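Molybdopterin synthase catalytic subunit (Helicobacter pylori, PDB 3RPF) probably converts cyclic pyranopterin phosphate (precursor Z) into molybdopterin, inserting two sulfur atoms supplied by the small subunit MoaD to build the dithiolene group. Local coordinates at residues L5-G10 / F51-A56; Q22-A27 / G73-M78; K59-K64 / H117-W122. All blocks are in the same frame, centred on the assembly; numbering follows the deposited sequence.

Interaction 1: L5-G10 / F51-A56; sequences LKIIQG and FDIYEA. With EDO (1,2-ethanediol), chain G.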
ATOM      1  N   LEU A   5      13.084  11.881   5.140  1.00 28.04           N
ATOM      2  CA  LEU A   5      11.920  12.754   4.975  1.00 22.53           C
ATOM      3  C   LEU A   5      12.251  13.852   3.975  1.00 35.30           C
ATOM      4  O   LEU A   5      13.209  14.603   4.183  1.00 35.03           O
ATOM      5  CB  LEU A   5      11.572  13.406   6.319  1.00 30.89           C
ATOM      6  CG  LEU A   5      10.595  14.589   6.268  1.00 32.66           C
ATOM      7  CD1 LEU A   5       9.302  14.157   5.630  1.00 30.41           C
ATOM      8  CD2 LEU A   5      10.319  15.134   7.655  1.00 36.37           C
ATOM      9  N   LYS A   6      11.463  13.968   2.905  1.00 24.31           N
ATOM     10  CA  LYS A   6      11.668  15.053   1.939  1.00 28.33           C
ATOM     11  C   LYS A   6      10.520  16.051   1.921  1.00 31.80           C
ATOM     12  O   LYS A   6       9.371  15.697   1.645  1.00 32.25           O
ATOM     13  CB  LYS A   6      11.883  14.498   0.521  1.00 33.97           C
ATOM     14  CG  LYS A   6      13.041  13.525   0.382  1.00 42.84           C
ATOM     15  CD  LYS A   6      13.352  13.295  -1.088  1.00 54.85           C
ATOM     16  CE  LYS A   6      14.281  12.110  -1.295  1.00 66.30           C
ATOM     17  NZ  LYS A   6      14.181  11.580  -2.691  1.00 73.30           N
ATOM     18  N   ILE A   7      10.834  17.309   2.197  1.00 28.41           N
ATOM     19  CA  ILE A   7       9.857  18.391   2.094  1.00 31.27           C
ATOM     20  C   ILE A   7      10.126  19.174   0.818  1.00 34.48           C
ATOM     21  O   ILE A   7      11.184  19.790   0.663  1.00 38.45           O
ATOM     22  CB  ILE A   7       9.929  19.311   3.323  1.00 32.84           C
ATOM     23  CG1 ILE A   7       9.498  18.532   4.569  1.00 38.12           C
ATOM     24  CG2 ILE A   7       9.058  20.545   3.132  1.00 35.97           C
ATOM     25  CD1 ILE A   7       9.844  19.227   5.878  1.00 42.69           C
ATOM     26  N   ILE A   8       9.166  19.139  -0.098  1.00 30.02           N
ATOM     27  CA  ILE A   8       9.362  19.681  -1.431  1.00 28.26           C
ATOM     28  C   ILE A   8       8.469  20.893  -1.637  1.00 33.95           C
ATOM     29  O   ILE A   8       7.281  20.866  -1.286  1.00 32.90           O
ATOM     30  CB  ILE A   8       9.015  18.624  -2.500  1.00 33.42           C
ATOM     31  CG1 ILE A   8       9.830  17.355  -2.280  1.00 37.88           C
ATOM     32  CG2 ILE A   8       9.264  19.167  -3.898  1.00 35.33           C
ATOM     33  CD1 ILE A   8      11.312  17.560  -2.421  1.00 37.72           C
ATOM     34  N   GLN A   9       9.031  21.953  -2.207  1.00 30.98           N
ATOM     35  CA  GLN A   9       8.237  23.113  -2.566  1.00 33.86           C
ATOM     36  C   GLN A   9       7.379  22.788  -3.776  1.00 36.73           C
ATOM     37  O   GLN A   9       7.899  22.451  -4.837  1.00 44.18           O
ATOM     38  CB  GLN A   9       9.144  24.302  -2.886  1.00 42.94           C
ATOM     39  CG  GLN A   9       8.377  25.571  -3.182  1.00 49.49           C
ATOM     40  CD  GLN A   9       7.611  26.067  -1.974  1.00 55.52           C
ATOM     41  OE1 GLN A   9       8.174  26.210  -0.889  1.00 62.37           O
ATOM     42  NE2 GLN A   9       6.321  26.327  -2.153  1.00 53.28           N
ATOM     43  N   GLY A  10       6.062  22.882  -3.617  1.00 38.29           N
ATOM     44  CA  GLY A  10       5.147  22.553  -4.694  1.00 36.90           C
ATOM     45  C   GLY A  10       4.923  21.056  -4.837  1.00 38.34           C
ATOM     46  O   GLY A  10       5.189  20.285  -3.918  1.00 35.67           O
ATOM     47  N   PHE A  51      -0.277  23.747   1.445  1.00 28.63           N
ATOM     48  CA  PHE A  51       0.087  23.174   2.737  1.00 27.82           C
ATOM     49  C   PHE A  51       1.063  24.063   3.528  1.00 36.44           C
ATOM     50  O   PHE A  51       1.984  24.652   2.951  1.00 32.48           O
ATOM     51  CB  PHE A  51       0.693  21.785   2.549  1.00 28.75           C
ATOM     52  CG  PHE A  51      -0.240  20.784   1.888  1.00 27.13           C
ATOM     53  CD1 PHE A  51      -1.114  20.013   2.647  1.00 26.46           C
ATOM     54  CD2 PHE A  51      -0.226  20.613   0.519  1.00 26.88           C
ATOM     55  CE1 PHE A  51      -1.974  19.088   2.044  1.00 33.46           C
ATOM     56  CE2 PHE A  51      -1.084  19.678  -0.100  1.00 34.00           C
ATOM     57  CZ  PHE A  51      -1.952  18.923   0.668  1.00 32.06           C
ATOM     58  N   ASP A  52       0.840  24.176   4.838  1.00 29.61           N
ATOM     59  CA  ASP A  52       1.874  24.660   5.761  1.00 31.33           C
ATOM     60  C   ASP A  52       2.415  23.476   6.564  1.00 30.63           C
ATOM     61  O   ASP A  52       1.659  22.564   6.922  1.00 28.92           O
ATOM     62  CB  ASP A  52       1.318  25.689   6.737  1.00 34.49           C
ATOM     63  CG  ASP A  52       0.945  27.003   6.073  1.00 38.03           C
ATOM     64  OD1 ASP A  52       1.468  27.319   4.975  1.00 38.88           O
ATOM     65  OD2 ASP A  52       0.115  27.727   6.667  1.00 39.20           O
ATOM     66  N   ILE A  53       3.712  23.495   6.866  1.00 28.16           N
ATOM     67  CA  ILE A  53       4.342  22.412   7.617  1.00 27.31           C
ATOM     68  C   ILE A  53       5.159  22.922   8.802  1.00 33.61           C
ATOM     69  O   ILE A  53       5.966  23.852   8.650  1.00 38.01           O
ATOM     70  CB  ILE A  53       5.265  21.572   6.715  1.00 33.03           C
ATOM     71  CG1 ILE A  53       4.468  20.919   5.580  1.00 32.08           C
ATOM     72  CG2 ILE A  53       5.982  20.497   7.538  1.00 32.54           C
ATOM     73  CD1 ILE A  53       5.302  20.028   4.691  1.00 33.75           C
ATOM     74  N   TYR A  54       4.952  22.336   9.985  1.00 35.20           N
ATOM     75  CA  TYR A  54       5.838  22.618  11.142  1.00 38.26           C
ATOM     76  C   TYR A  54       7.057  21.707  10.991  1.00 37.84           C
ATOM     77  O   TYR A  54       7.036  20.551  11.421  1.00 34.50           O
ATOM     78  CB  TYR A  54       5.103  22.313  12.449  1.00 39.69           C
ATOM     79  CG  TYR A  54       5.809  22.697  13.754  1.00 44.22           C
ATOM     80  CD1 TYR A  54       5.114  22.681  14.961  1.00 44.21           C
ATOM     81  CD2 TYR A  54       7.149  23.061  13.784  1.00 41.11           C
ATOM     82  CE1 TYR A  54       5.725  23.010  16.148  1.00 45.86           C
ATOM     83  CE2 TYR A  54       7.777  23.394  14.981  1.00 44.26           C
ATOM     84  CZ  TYR A  54       7.056  23.365  16.157  1.00 44.51           C
ATOM     85  OH  TYR A  54       7.658  23.696  17.351  1.00 41.72           O
ATOM     86  N   GLU A  55       8.118  22.201  10.360  1.00 38.92           N
ATOM     87  CA  GLU A  55       9.149  21.275   9.868  1.00 39.48           C
ATOM     88  C   GLU A  55       9.927  20.562  10.962  1.00 38.53           C
ATOM     89  O   GLU A  55      10.167  19.352  10.870  1.00 32.22           O
ATOM     90  CB  GLU A  55      10.090  21.965   8.874  1.00 46.82           C
ATOM     91  CG  GLU A  55       9.352  22.566   7.682  1.00 51.39           C
ATOM     92  CD  GLU A  55      10.287  23.017   6.581  1.00 55.23           C
ATOM     93  OE1 GLU A  55       9.823  23.695   5.630  1.00 49.81           O
ATOM     94  OE2 GLU A  55      11.487  22.679   6.664  1.00 57.81           O
ATOM     95  N   ALA A  56      10.321  21.301  11.996  1.00 33.47           N
ATOM     96  CA  ALA A  56      11.090  20.708  13.094  1.00 40.96           C
ATOM     97  C   ALA A  56      10.327  19.564  13.752  1.00 40.58           C
ATOM     98  O   ALA A  56      10.898  18.521  14.043  1.00 44.79           O
ATOM     99  CB  ALA A  56      11.469  21.781  14.133  1.00 45.48           C
TER
HETATM  100  C1  EDO G 148       9.459  25.344  10.017  1.00 58.13           C
HETATM  101  O1  EDO G 148       8.086  25.217  10.398  1.00 60.66           O
HETATM  102  C2  EDO G 148      10.295  25.451  11.284  1.00 56.13           C
HETATM  103  O2  EDO G 148      10.014  24.325  12.127  1.00 50.75           O
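I7 of strand 5-9 lies beside E55, with their CA atoms 8.3 Å apart, and no hydrogen bond joins the two segments. The second segment turns here from strand 48-53 into helix 55-71. The contact is therefore made by side chains alone.

I7 supplies both of its branches. CG1 lies anti to the carbonyl carbon (chi1 -66°), and the extended branch carries CD1 over the stem of E55, where it sits 3.8 Å from E55 CG. The two side chains cross at a slant. E55 is extended beyond CG, with its OE2 3.9 Å from I7 CD1. Both the aliphatic stem and the carboxylate of the glutamate lie along the isoleucine, at the surface of the protein. The other branch, I7 CG2, meets I53 CD1 at 4.1 Å. These two isoleucines slide past each other in opposite directions. I53 and E55 also touch L82 of strand 74-82, which pairs with strand 5-9.

Y54 is at the N-cap position. A 1,2-ethanediol, probably from the crystallisation liquor, binds the first turn of the helix. E55 N donates a hydrogen bond to the diol O1 at 3.0 Å. The diol O1 in turn donates to I53 O at 3.1 Å. The diol O2 accepts from A56 N at 3.0 Å, close to straight at 169°, and lies at the edge of the Y54 ring. Y54 also stacks on F8 of the MoaD chain, and its OH is hydrogen-bonded to D49 OD1 of that chain.

The contact joins strand 5-9, outermost in the mixed sheet of this chain, to the point where the second, antiparallel sheet leads into helix 55-71. Such a two-part layout belongs to the alpha/beta hammerhead fold of MoaE proteins with its added antiparallel sheet.

Interaction 2: Q22-A27 / G73-M78; sequences QEEACA and GVVLKM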
ATOM      1  N   GLN A  22      12.599   2.494  -5.685  1.00 28.05           N
ATOM      2  CA  GLN A  22      12.681   1.139  -6.219  1.00 34.73           C
ATOM      3  C   GLN A  22      14.117   0.698  -6.363  1.00 33.80           C
ATOM      4  O   GLN A  22      14.457  -0.430  -6.026  1.00 34.86           O
ATOM      5  CB  GLN A  22      11.993   1.042  -7.581  1.00 42.00           C
ATOM      6  CG  GLN A  22      10.577   0.538  -7.517  1.00 51.16           C
ATOM      7  CD  GLN A  22       9.877   0.680  -8.844  1.00 61.69           C
ATOM      8  OE1 GLN A  22       9.390   1.762  -9.189  1.00 64.28           O
ATOM      9  NE2 GLN A  22       9.837  -0.405  -9.611  1.00 60.27           N
ATOM     10  N   GLU A  23      14.955   1.586  -6.886  1.00 32.19           N
ATOM     11  CA  GLU A  23      16.375   1.295  -7.016  1.00 35.58           C
ATOM     12  C   GLU A  23      16.955   0.930  -5.657  1.00 33.80           C
ATOM     13  O   GLU A  23      17.758   0.007  -5.545  1.00 35.45           O
ATOM     14  CB  GLU A  23      17.115   2.479  -7.635  1.00 44.79           C
ATOM     15  CG  GLU A  23      16.727   2.737  -9.088  1.00 57.09           C
ATOM     16  CD  GLU A  23      17.458   3.918  -9.695  1.00 67.72           C
ATOM     17  OE1 GLU A  23      18.002   4.746  -8.927  1.00 73.20           O
ATOM     18  OE2 GLU A  23      17.488   4.020 -10.943  1.00 67.71           O
ATOM     19  N   GLU A  24      16.536   1.644  -4.619  1.00 32.99           N
ATOM     20  CA  GLU A  24      16.964   1.308  -3.269  1.00 31.04           C
ATOM     21  C   GLU A  24      16.462  -0.086  -2.898  1.00 30.14           C
ATOM     22  O   GLU A  24      17.200  -0.889  -2.334  1.00 28.93           O
ATOM     23  CB  GLU A  24      16.471   2.348  -2.256  1.00 30.64           C
ATOM     24  CG  GLU A  24      17.006   2.132  -0.837  1.00 34.36           C
ATOM     25  CD  GLU A  24      16.514   3.193   0.141  1.00 36.29           C
ATOM     26  OE1 GLU A  24      16.148   4.298  -0.314  1.00 33.54           O
ATOM     27  OE2 GLU A  24      16.493   2.926   1.365  1.00 35.24           O
ATOM     28  N   ALA A  25      15.210  -0.379  -3.240  1.00 27.37           N
ATOM     29  CA  ALA A  25      14.613  -1.665  -2.912  1.00 27.60           C
ATOM     30  C   ALA A  25      15.459  -2.785  -3.505  1.00 30.20           C
ATOM     31  O   ALA A  25      15.755  -3.780  -2.841  1.00 30.14           O
ATOM     32  CB  ALA A  25      13.175  -1.740  -3.441  1.00 27.84           C
ATOM     33  N   CYS A  26      15.864  -2.607  -4.757  1.00 30.37           N
ATOM     34  CA  CYS A  26      16.678  -3.609  -5.431  1.00 36.72           C
ATOM     35  C   CYS A  26      18.091  -3.699  -4.830  1.00 38.48           C
ATOM     36  O   CYS A  26      18.605  -4.795  -4.594  1.00 32.36           O
ATOM     37  CB  CYS A  26      16.726  -3.328  -6.938  1.00 42.36           C
ATOM     38  SG  CYS A  26      15.109  -3.501  -7.794  1.00 53.48           S
ATOM     39  N   ALA A  27      18.712  -2.552  -4.567  1.00 32.84           N
ATOM     40  CA  ALA A  27      20.055  -2.535  -4.000  1.00 30.70           C
ATOM     41  C   ALA A  27      20.096  -3.157  -2.613  1.00 29.58           C
ATOM     42  O   ALA A  27      21.132  -3.662  -2.188  1.00 35.66           O
ATOM     43  CB  ALA A  27      20.606  -1.116  -3.957  1.00 33.91           C
ATOM     44  N   GLY A  73      13.038  -4.313  10.293  1.00 33.99           N
ATOM     45  CA  GLY A  73      13.619  -4.683   9.009  1.00 30.14           C
ATOM     46  C   GLY A  73      12.966  -3.966   7.837  1.00 31.15           C
ATOM     47  O   GLY A  73      13.137  -4.366   6.688  1.00 31.91           O
ATOM     48  N   VAL A  74      12.226  -2.899   8.122  1.00 23.84           N
ATOM     49  CA  VAL A  74      11.506  -2.159   7.085  1.00 23.44           C
ATOM     50  C   VAL A  74      12.051  -0.739   6.903  1.00 28.32           C
ATOM     51  O   VAL A  74      12.244  -0.017   7.880  1.00 28.21           O
ATOM     52  CB  VAL A  74      10.015  -2.073   7.445  1.00 23.46           C
ATOM     53  CG1 VAL A  74       9.264  -1.136   6.495  1.00 24.91           C
ATOM     54  CG2 VAL A  74       9.398  -3.478   7.432  1.00 25.49           C
ATOM     55  N   VAL A  75      12.297  -0.353   5.650  1.00 23.93           N
ATOM     56  CA  VAL A  75      12.645   1.020   5.313  1.00 22.47           C
ATOM     57  C   VAL A  75      11.388   1.831   5.056  1.00 28.62           C
ATOM     58  O   VAL A  75      10.606   1.529   4.143  1.00 21.03           O
ATOM     59  CB  VAL A  75      13.509   1.111   4.062  1.00 22.37           C
ATOM     60  CG1 VAL A  75      13.697   2.576   3.656  1.00 22.65           C
ATOM     61  CG2 VAL A  75      14.863   0.458   4.306  1.00 26.72           C
ATOM     62  N   LEU A  76      11.197   2.868   5.855  1.00 21.46           N
ATOM     63  CA  LEU A  76      10.020   3.710   5.713  1.00 22.15           C
ATOM     64  C   LEU A  76      10.478   5.123   5.419  1.00 27.84           C
ATOM     65  O   LEU A  76      11.227   5.715   6.203  1.00 27.79           O
ATOM     66  CB  LEU A  76       9.206   3.670   7.002  1.00 19.47           C
ATOM     67  CG  LEU A  76       7.931   4.520   7.051  1.00 33.54           C
ATOM     68  CD1 LEU A  76       6.894   4.032   6.029  1.00 30.83           C
ATOM     69  CD2 LEU A  76       7.344   4.503   8.463  1.00 39.83           C
ATOM     70  N   LYS A  77      10.053   5.661   4.279  1.00 24.94           N
ATOM     71  CA  LYS A  77      10.397   7.042   3.918  1.00 21.24           C
ATOM     72  C   LYS A  77       9.190   7.757   3.375  1.00 21.69           C
ATOM     73  O   LYS A  77       8.217   7.117   2.942  1.00 25.41           O
ATOM     74  CB  LYS A  77      11.514   7.057   2.875  1.00 22.65           C
ATOM     75  CG  LYS A  77      12.780   6.377   3.378  1.00 29.22           C
ATOM     76  CD  LYS A  77      13.877   6.406   2.332  1.00 34.41           C
ATOM     77  CE  LYS A  77      15.171   5.839   2.910  1.00 35.59           C
ATOM     78  NZ  LYS A  77      16.301   5.951   1.943  1.00 31.60           N
HETATM   79  N   MSE A  78       9.234   9.088   3.408  1.00 22.16           N
HETATM   80  CA  MSE A  78       8.125   9.870   2.897  1.00 21.49           C
HETATM   81  C   MSE A  78       8.588  11.194   2.295  1.00 26.73           C
HETATM   82  O   MSE A  78       9.722  11.657   2.530  1.00 23.21           O
HETATM   83  CB  MSE A  78       7.116  10.142   4.017  1.00 23.70           C
HETATM   84  CG  MSE A  78       7.658  11.095   5.092  1.00 29.94           C
HETATM   85 SE   MSE A  78       6.241  11.839   6.215  0.70 33.89          SE
HETATM   86  CE  MSE A  78       5.554  13.142   4.948  1.00 23.48           C
TER
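E24 and K77 reach for each other from opposite directions and meet in a salt bridge. E24 belongs to helix 14-27 and K77 to strand 74-82. Both side chains are fully extended beyond CG, so each spends its length on crossing the gap between helix and sheet.

E24 leaves the helix with CG anti to the backbone N (chi1 -174°). This sends the carboxylate straight out toward the strand. K77 has CG anti to the carbonyl carbon instead (chi1 -60°), and its chain runs out toward the helix. K77 NZ comes to the syn side of E24 OE1 at 2.8 Å. It lies 19° out of the carboxylate plane, so the approach is nearly flat. A second bond, from K77 NZ to E24 OE2, is weak at 3.1 Å. The ammonium group therefore faces both oxygens but favours one.

E24 OE2 has a stronger partner in K28, which forms another salt bridge just past the end of the segment. The carboxylate is shared between two lysines, one for each oxygen in the main. Two positive groups this near would be expected to favour its charged form. V75 adds an apolar flank, with its CG1 3.6 Å from E24 OE2. It sits two residues before K77, on the same side of the strand. M97 of strand 90-98 also touches both E24 and V75.

Other residues of the helix turn elsewhere. A25 packs on F33 of strand 32-39 and on I39 of the second MoaE subunit. L76 and M78 point to the other side of the sheet.

This surface salt bridge ties helix 14-27 to one face of the mixed sheet, whose other face carries helices 55-71 and 101-118, in the alpha/beta hammerhead fold of MoaE.

Interaction 3: K59-K64 / H117-W122; sequences KTWFEK and HNAPIW. With EDO (1,2-ethanediol), chain F.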
ATOM      1  N   LYS A  59       9.877  16.517  11.406  1.00 35.28           N
ATOM      2  CA  LYS A  59      11.110  15.734  11.327  1.00 36.29           C
ATOM      3  C   LYS A  59      11.238  14.749  12.479  1.00 40.07           C
ATOM      4  O   LYS A  59      11.550  13.567  12.279  1.00 37.25           O
ATOM      5  CB  LYS A  59      12.336  16.656  11.299  1.00 40.72           C
ATOM      6  N   THR A  60      11.010  15.227  13.694  1.00 33.17           N
ATOM      7  CA  THR A  60      11.180  14.376  14.873  1.00 33.39           C
ATOM      8  C   THR A  60      10.083  13.324  14.940  1.00 38.97           C
ATOM      9  O   THR A  60      10.364  12.131  15.135  1.00 37.56           O
ATOM     10  CB  THR A  60      11.212  15.209  16.170  1.00 44.40           C
ATOM     11  OG1 THR A  60       9.974  15.908  16.329  1.00 42.44           O
ATOM     12  CG2 THR A  60      12.362  16.213  16.126  1.00 45.92           C
ATOM     13  N   TRP A  61       8.836  13.754  14.774  1.00 37.21           N
ATOM     14  CA  TRP A  61       7.721  12.807  14.680  1.00 37.53           C
ATOM     15  C   TRP A  61       8.020  11.681  13.686  1.00 37.60           C
ATOM     16  O   TRP A  61       7.846  10.490  13.988  1.00 36.99           O
ATOM     17  CB  TRP A  61       6.420  13.535  14.266  1.00 32.77           C
ATOM     18  CG  TRP A  61       5.241  12.595  14.121  1.00 41.32           C
ATOM     19  CD1 TRP A  61       4.444  12.108  15.125  1.00 44.84           C
ATOM     20  CD2 TRP A  61       4.742  12.015  12.901  1.00 39.29           C
ATOM     21  NE1 TRP A  61       3.474  11.275  14.600  1.00 39.13           N
ATOM     22  CE2 TRP A  61       3.640  11.197  13.240  1.00 39.12           C
ATOM     23  CE3 TRP A  61       5.122  12.107  11.560  1.00 37.99           C
ATOM     24  CZ2 TRP A  61       2.923  10.468  12.286  1.00 36.92           C
ATOM     25  CZ3 TRP A  61       4.402  11.382  10.604  1.00 36.92           C
ATOM     26  CH2 TRP A  61       3.316  10.581  10.975  1.00 30.76           C
ATOM     27  N   PHE A  62       8.460  12.044  12.485  1.00 28.26           N
ATOM     28  CA  PHE A  62       8.671  11.018  11.485  1.00 35.45           C
ATOM     29  C   PHE A  62       9.872  10.155  11.852  1.00 39.69           C
ATOM     30  O   PHE A  62       9.878   8.957  11.586  1.00 34.86           O
ATOM     31  CB  PHE A  62       8.830  11.585  10.076  1.00 24.98           C
ATOM     32  CG  PHE A  62       9.022  10.506   9.034  1.00 31.04           C
ATOM     33  CD1 PHE A  62       7.945   9.747   8.612  1.00 31.41           C
ATOM     34  CD2 PHE A  62      10.283  10.202   8.537  1.00 35.48           C
ATOM     35  CE1 PHE A  62       8.107   8.721   7.679  1.00 32.97           C
ATOM     36  CE2 PHE A  62      10.452   9.176   7.598  1.00 33.41           C
ATOM     37  CZ  PHE A  62       9.362   8.440   7.174  1.00 31.29           C
ATOM     38  N   GLU A  63      10.886  10.748  12.474  1.00 29.16           N
ATOM     39  CA  GLU A  63      12.099   9.974  12.763  1.00 34.30           C
ATOM     40  C   GLU A  63      11.783   8.814  13.700  1.00 34.12           C
ATOM     41  O   GLU A  63      12.405   7.744  13.614  1.00 35.64           O
ATOM     42  CB  GLU A  63      13.217  10.863  13.320  1.00 49.38           C
ATOM     43  CG  GLU A  63      14.611  10.502  12.794  1.00 68.95           C
ATOM     44  CD  GLU A  63      14.783  10.819  11.312  1.00 80.49           C
ATOM     45  OE1 GLU A  63      13.947  11.572  10.767  1.00 85.20           O
ATOM     46  OE2 GLU A  63      15.753  10.321  10.693  1.00 83.45           O
ATOM     47  N   LYS A  64      10.807   9.006  14.588  1.00 33.63           N
ATOM     48  CA  LYS A  64      10.373   7.907  15.457  1.00 34.33           C
ATOM     49  C   LYS A  64       9.742   6.774  14.648  1.00 32.87           C
ATOM     50  O   LYS A  64       9.962   5.606  14.943  1.00 34.49           O
ATOM     51  CB  LYS A  64       9.401   8.394  16.528  1.00 32.05           C
ATOM     52  N   HIS A 117      -3.635  11.693  11.265  1.00 32.26           N
ATOM     53  CA  HIS A 117      -4.173  12.263  12.503  1.00 34.32           C
ATOM     54  C   HIS A 117      -3.158  13.063  13.321  1.00 31.19           C
ATOM     55  O   HIS A 117      -3.540  13.781  14.250  1.00 35.52           O
ATOM     56  CB  HIS A 117      -4.765  11.163  13.398  1.00 38.91           C
ATOM     57  CG  HIS A 117      -5.982  10.495  12.831  1.00 52.01           C
ATOM     58  ND1 HIS A 117      -6.439   9.277  13.288  1.00 59.27           N
ATOM     59  CD2 HIS A 117      -6.838  10.874  11.852  1.00 58.98           C
ATOM     60  CE1 HIS A 117      -7.520   8.934  12.613  1.00 62.45           C
ATOM     61  NE2 HIS A 117      -7.785   9.885  11.735  1.00 61.35           N
ATOM     62  N   ASN A 118      -1.875  12.964  12.987  1.00 27.14           N
ATOM     63  CA  ASN A 118      -0.853  13.481  13.893  1.00 32.33           C
ATOM     64  C   ASN A 118       0.280  14.283  13.265  1.00 28.38           C
ATOM     65  O   ASN A 118       1.007  14.983  13.967  1.00 33.57           O
ATOM     66  CB  ASN A 118      -0.262  12.346  14.725  1.00 34.29           C
ATOM     67  CG  ASN A 118      -1.258  11.768  15.700  1.00 44.41           C
ATOM     68  OD1 ASN A 118      -1.594  12.397  16.702  1.00 44.00           O
ATOM     69  ND2 ASN A 118      -1.739  10.559  15.413  1.00 41.98           N
ATOM     70  N   ALA A 119       0.457  14.182  11.959  1.00 28.79           N
ATOM     71  CA  ALA A 119       1.550  14.917  11.346  1.00 24.40           C
ATOM     72  C   ALA A 119       1.166  16.377  11.416  1.00 31.17           C
ATOM     73  O   ALA A 119       0.031  16.738  11.107  1.00 32.36           O
ATOM     74  CB  ALA A 119       1.781  14.484   9.911  1.00 29.06           C
ATOM     75  N   PRO A 120       2.103  17.216  11.871  1.00 28.25           N
ATOM     76  CA  PRO A 120       1.843  18.655  12.016  1.00 28.63           C
ATOM     77  C   PRO A 120       1.870  19.314  10.648  1.00 29.68           C
ATOM     78  O   PRO A 120       2.882  19.896  10.259  1.00 30.18           O
ATOM     79  CB  PRO A 120       3.006  19.129  12.882  1.00 24.90           C
ATOM     80  CG  PRO A 120       4.145  18.173  12.540  1.00 31.04           C
ATOM     81  CD  PRO A 120       3.474  16.841  12.270  1.00 30.43           C
ATOM     82  N   ILE A 121       0.771  19.168   9.909  1.00 29.33           N
ATOM     83  CA  ILE A 121       0.632  19.743   8.576  1.00 27.16           C
ATOM     84  C   ILE A 121      -0.770  20.329   8.438  1.00 28.87           C
ATOM     85  O   ILE A 121      -1.739  19.717   8.895  1.00 31.26           O
ATOM     86  CB  ILE A 121       0.838  18.684   7.482  1.00 30.85           C
ATOM     87  CG1 ILE A 121       2.259  18.103   7.549  1.00 35.57           C
ATOM     88  CG2 ILE A 121       0.550  19.281   6.115  1.00 25.69           C
ATOM     89  CD1 ILE A 121       2.516  16.962   6.530  1.00 30.15           C
ATOM     90  N   TRP A 122      -0.877  21.514   7.827  1.00 28.69           N
ATOM     91  CA  TRP A 122      -2.167  22.205   7.701  1.00 25.80           C
ATOM     92  C   TRP A 122      -2.561  22.379   6.243  1.00 27.85           C
ATOM     93  O   TRP A 122      -1.751  22.779   5.408  1.00 31.36           O
ATOM     94  CB  TRP A 122      -2.151  23.556   8.431  1.00 29.46           C
ATOM     95  CG  TRP A 122      -1.932  23.366   9.894  1.00 30.12           C
ATOM     96  CD1 TRP A 122      -2.882  23.155  10.845  1.00 28.48           C
ATOM     97  CD2 TRP A 122      -0.671  23.293  10.561  1.00 24.85           C
ATOM     98  NE1 TRP A 122      -2.287  22.955  12.070  1.00 28.10           N
ATOM     99  CE2 TRP A 122      -0.927  23.035  11.917  1.00 31.16           C
ATOM    100  CE3 TRP A 122       0.654  23.409  10.136  1.00 27.95           C
ATOM    101  CZ2 TRP A 122       0.095  22.913  12.861  1.00 32.49           C
ATOM    102  CZ3 TRP A 122       1.665  23.288  11.073  1.00 33.45           C
ATOM    103  CH2 TRP A 122       1.378  23.050  12.418  1.00 30.52           C
TER
HETATM  104  C1  EDO F 147       3.721  14.930  16.776  1.00 53.18           C
HETATM  105  O1  EDO F 147       3.676  14.385  18.105  1.00 55.36           O
HETATM  106  C2  EDO F 147       2.471  15.769  16.499  1.00 51.61           C
HETATM  107  O2  EDO F 147       1.286  15.016  16.800  1.00 47.12           O
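W61 carries the contact from helix 55-71, lying against N118 and A119 in the turn between helix 101-118 and strand 121-127. Its CG is anti to the backbone N (chi1 179°), which swings the indole off the helix toward that turn. A119 CB sits over one face of the ring, offset toward the rim, at 4.1 Å from W61 CZ3. N118 O lies over the same face. The side chain of N118 crosses at about a right angle, its amide plane 32° from the indole, and N118 CB is 3.9 Å from W61 NE1. That nitrogen makes a weak hydrogen bond to D114, while N118 ND2 bonds the carbonyl of the same residue. A 1,2-ethanediol, probably from the crystallisation liquor, bridges the gap: its O2 donates to N118 O at 2.8 Å, and its C1 lies 3.3 Å from W61 CD1.

F62, next in the helix, is buried against F111.

After A119 the chain makes an inverse gamma turn centred on P120. The contact packs helix 55-71 against the turn that links helix 101-118 to strand 121-127. It lies close to K116, which probably binds substrate as in relatives; the side chains of A119 and K116 are about 8 Å apart.

How the interactions relate
Interactions 1 and 3 have centres 10 Å apart and share helix 55-71, one at its start and the other between one and two turns further on. Their strands 48-53 and 121-127 are neighbours in the antiparallel sheet, with a probable hydrogen bond from W122 N to D52 O, 2.9 Å. The centre of interaction 2, on the mixed sheet, is about 21 Å from that of interaction 1 and about 20 Å from that of interaction 3. It meets interaction 1 where strands 5-9 and 74-82 pair, and interaction 3 where F62 packs on L76 and M78. Along the chain, interaction 1 closes before interaction 3 opens, while interaction 2 alternates with each. Together they span the MoaE fold from the second subunit to MoaD.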